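Local coordinates for centrosomal protein of 192 kDa (Homo sapiens, PDB 6FVI) that is required for mitotic centrosome maturation and bipolar spindle assembly, scaffolding and activating AURKA and PLK1 at centrosomes, at residues W55-L60 with Q97-T102. Sequence-based numbering, arbitrary orientation.
Sequences WHLSSL and QKVSIT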
loop_
_atom_site.group_PDB
_atom_site.type_symbol
_atom_site.label_atom_id
_atom_site.label_comp_id
_atom_site.label_asym_id
_atom_site.label_seq_id
_atom_site.Cartn_x
_atom_site.Cartn_y
_atom_site.Cartn_z
ATOM N N TRP A 55 -2.155 -8.767 10.070
ATOM C CA TRP A 55 -1.689 -7.731 9.166
ATOM C C TRP A 55 -1.970 -6.356 9.727
ATOM O O TRP A 55 -2.907 -6.157 10.503
ATOM C CB TRP A 55 -2.327 -7.910 7.770
ATOM C CG TRP A 55 -3.819 -7.763 7.760
ATOM C CD1 TRP A 55 -4.725 -8.751 7.954
ATOM C CD2 TRP A 55 -4.569 -6.567 7.553
ATOM N NE1 TRP A 55 -5.994 -8.242 7.912
ATOM C CE2 TRP A 55 -5.927 -6.906 7.653
ATOM C CE3 TRP A 55 -4.230 -5.228 7.255
ATOM C CZ2 TRP A 55 -6.946 -5.968 7.479
ATOM C CZ3 TRP A 55 -5.253 -4.316 7.074
ATOM C CH2 TRP A 55 -6.582 -4.686 7.199
ATOM N N HIS A 56 -1.173 -5.387 9.272
ATOM C CA HIS A 56 -1.313 -4.011 9.675
ATOM C C HIS A 56 -0.780 -3.122 8.577
ATOM O O HIS A 56 0.298 -3.391 8.039
ATOM C CB HIS A 56 -0.519 -3.780 10.971
ATOM C CG HIS A 56 -0.413 -2.351 11.374
ATOM N ND1 HIS A 56 -1.450 -1.587 11.854
ATOM C CD2 HIS A 56 0.637 -1.505 11.252
ATOM C CE1 HIS A 56 -1.011 -0.373 12.131
ATOM N NE2 HIS A 56 0.243 -0.284 11.745
ATOM N N LEU A 57 -1.502 -2.063 8.262
ATOM C CA LEU A 57 -1.091 -1.056 7.270
ATOM C C LEU A 57 -0.542 0.136 7.932
ATOM O O LEU A 57 -1.127 0.601 8.901
ATOM C CB LEU A 57 -2.300 -0.407 6.540
ATOM C CG LEU A 57 -3.262 -1.379 5.945
ATOM C CD1 LEU A 57 -4.406 -0.809 5.205
ATOM C CD2 LEU A 57 -2.540 -2.366 5.019
ATOM N N SER A 58 0.516 0.680 7.356
ATOM C CA SER A 58 1.020 1.918 7.867
ATOM C C SER A 58 1.589 2.760 6.769
ATOM O O SER A 58 2.064 2.289 5.762
ATOM C CB SER A 58 2.062 1.669 8.936
ATOM O OG SER A 58 3.190 1.071 8.351
ATOM N N SER A 59 1.461 4.061 6.959
ATOM C CA SER A 59 2.033 4.987 6.003
ATOM C C SER A 59 3.492 5.141 6.332
ATOM O O SER A 59 3.898 5.158 7.494
ATOM C CB SER A 59 1.350 6.331 6.025
ATOM O OG SER A 59 1.317 6.875 7.333
ATOM N N LEU A 60 4.285 5.344 5.306
ATOM C CA LEU A 60 5.717 5.451 5.534
ATOM C C LEU A 60 6.187 6.856 5.873
ATOM O O LEU A 60 7.235 7.031 6.472
ATOM C CB LEU A 60 6.467 4.796 4.384
ATOM C CG LEU A 60 6.046 3.311 4.242
ATOM C CD1 LEU A 60 6.767 2.714 3.054
ATOM C CD2 LEU A 60 6.248 2.478 5.513
ATOM N N GLN A 97 -9.448 -9.770 2.042
ATOM C CA GLN A 97 -9.851 -8.584 2.776
ATOM C C GLN A 97 -9.818 -7.380 1.857
ATOM O O GLN A 97 -8.763 -7.021 1.332
ATOM C CB GLN A 97 -8.886 -8.344 3.939
ATOM C CG GLN A 97 -9.105 -7.030 4.682
ATOM C CD GLN A 97 -10.376 -7.026 5.495
ATOM O OE1 GLN A 97 -10.513 -7.831 6.413
ATOM N NE2 GLN A 97 -11.292 -6.117 5.190
ATOM N N LYS A 98 -10.941 -6.695 1.723
ATOM C CA LYS A 98 -10.962 -5.453 0.993
ATOM C C LYS A 98 -10.559 -4.314 1.943
ATOM O O LYS A 98 -11.092 -4.204 3.058
ATOM C CB LYS A 98 -12.351 -5.204 0.389
ATOM C CG LYS A 98 -12.394 -3.979 -0.515
ATOM C CD LYS A 98 -13.814 -3.568 -0.791
ATOM C CE LYS A 98 -14.307 -4.166 -2.079
ATOM N NZ LYS A 98 -14.287 -3.139 -3.155
ATOM N N VAL A 99 -9.642 -3.490 1.462
ATOM C CA VAL A 99 -9.247 -2.280 2.181
ATOM C C VAL A 99 -9.843 -1.109 1.368
ATOM O O VAL A 99 -9.486 -0.901 0.214
ATOM C CB VAL A 99 -7.734 -2.164 2.303
ATOM C CG1 VAL A 99 -7.359 -0.845 2.985
ATOM C CG2 VAL A 99 -7.170 -3.346 3.106
ATOM N N SER A 100 -10.767 -0.390 1.997
ATOM C CA SER A 100 -11.399 0.778 1.398
ATOM C C SER A 100 -10.530 1.995 1.647
ATOM O O SER A 100 -10.089 2.217 2.759
ATOM C CB SER A 100 -12.783 0.936 1.982
ATOM O OG SER A 100 -13.565 -0.212 1.663
ATOM N N ILE A 101 -10.291 2.791 0.607
ATOM C CA ILE A 101 -9.337 3.881 0.709
ATOM C C ILE A 101 -10.024 5.122 0.205
ATOM O O ILE A 101 -10.653 5.123 -0.855
ATOM C CB ILE A 101 -8.047 3.583 -0.082
ATOM C CG1 ILE A 101 -7.488 2.227 0.365
ATOM C CG2 ILE A 101 -7.008 4.664 0.183
ATOM C CD1 ILE A 101 -6.204 1.840 -0.306
ATOM N N THR A 102 -9.888 6.208 0.969
ATOM C CA THR A 102 -10.467 7.487 0.628
ATOM C C THR A 102 -9.351 8.525 0.442
ATOM O O THR A 102 -8.327 8.498 1.108
ATOM C CB THR A 102 -11.466 7.884 1.725
ATOM O OG1 THR A 102 -12.419 6.818 1.917
ATOM C CG2 THR A 102 -12.185 9.163 1.387
HETATM O O HOH W 1 -8.552 -9.490 7.528
#
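Trp55 reaches across to Gln97 with the benzo half of its indole, and the two side chains meet at about a right angle. CZ2 of Trp55 lies 3.7 Å from CG of Gln97, an oblique approach to the ring, and the ring and amide planes are turned 40° apart. Chi1 of 63° sets CG of Trp55 between its own backbone N and carbonyl carbon, and from there the indole projects toward 97-102 with NE1 turned toward OE1 of Gln97 across a water. That water links the two side chains: NE1 donates to it in the plane of the ring at 2.9 Å, and the water in turn donates a hydrogen bond to OE1 of Gln97, 2.8 Å away. The other end of the amide is tied back to its own strand, where NE2 of Gln97 gives a nearly straight bond to O of Lys98, 2.9 Å away. With the chain bent at chi2 and the amide held at both ends, its rotation is well fixed. Strands 53-66 and 96-103 belong to opposite layers of the immunoglobulin-like beta sandwich that makes up PapD-like domain 7 (an ASH domain) of the much longer CEP192; the short segments run roughly parallel, 21° apart, with 11.3 Å between their axes, so side chains, with one water, span the hydrophobic interior between the layers. Two residues further along, Leu57 and Val99 come tip to tip, CD1 of Leu57 at 3.7 Å from CG1 of Val99. The second methyl of Val99, CG2, turns back to the indole, 4.3 Å from CH2 of Trp55. Leu45 and Cys119 also pack on Trp55, while Val117 borders Leu57 and Leu43 borders Val99.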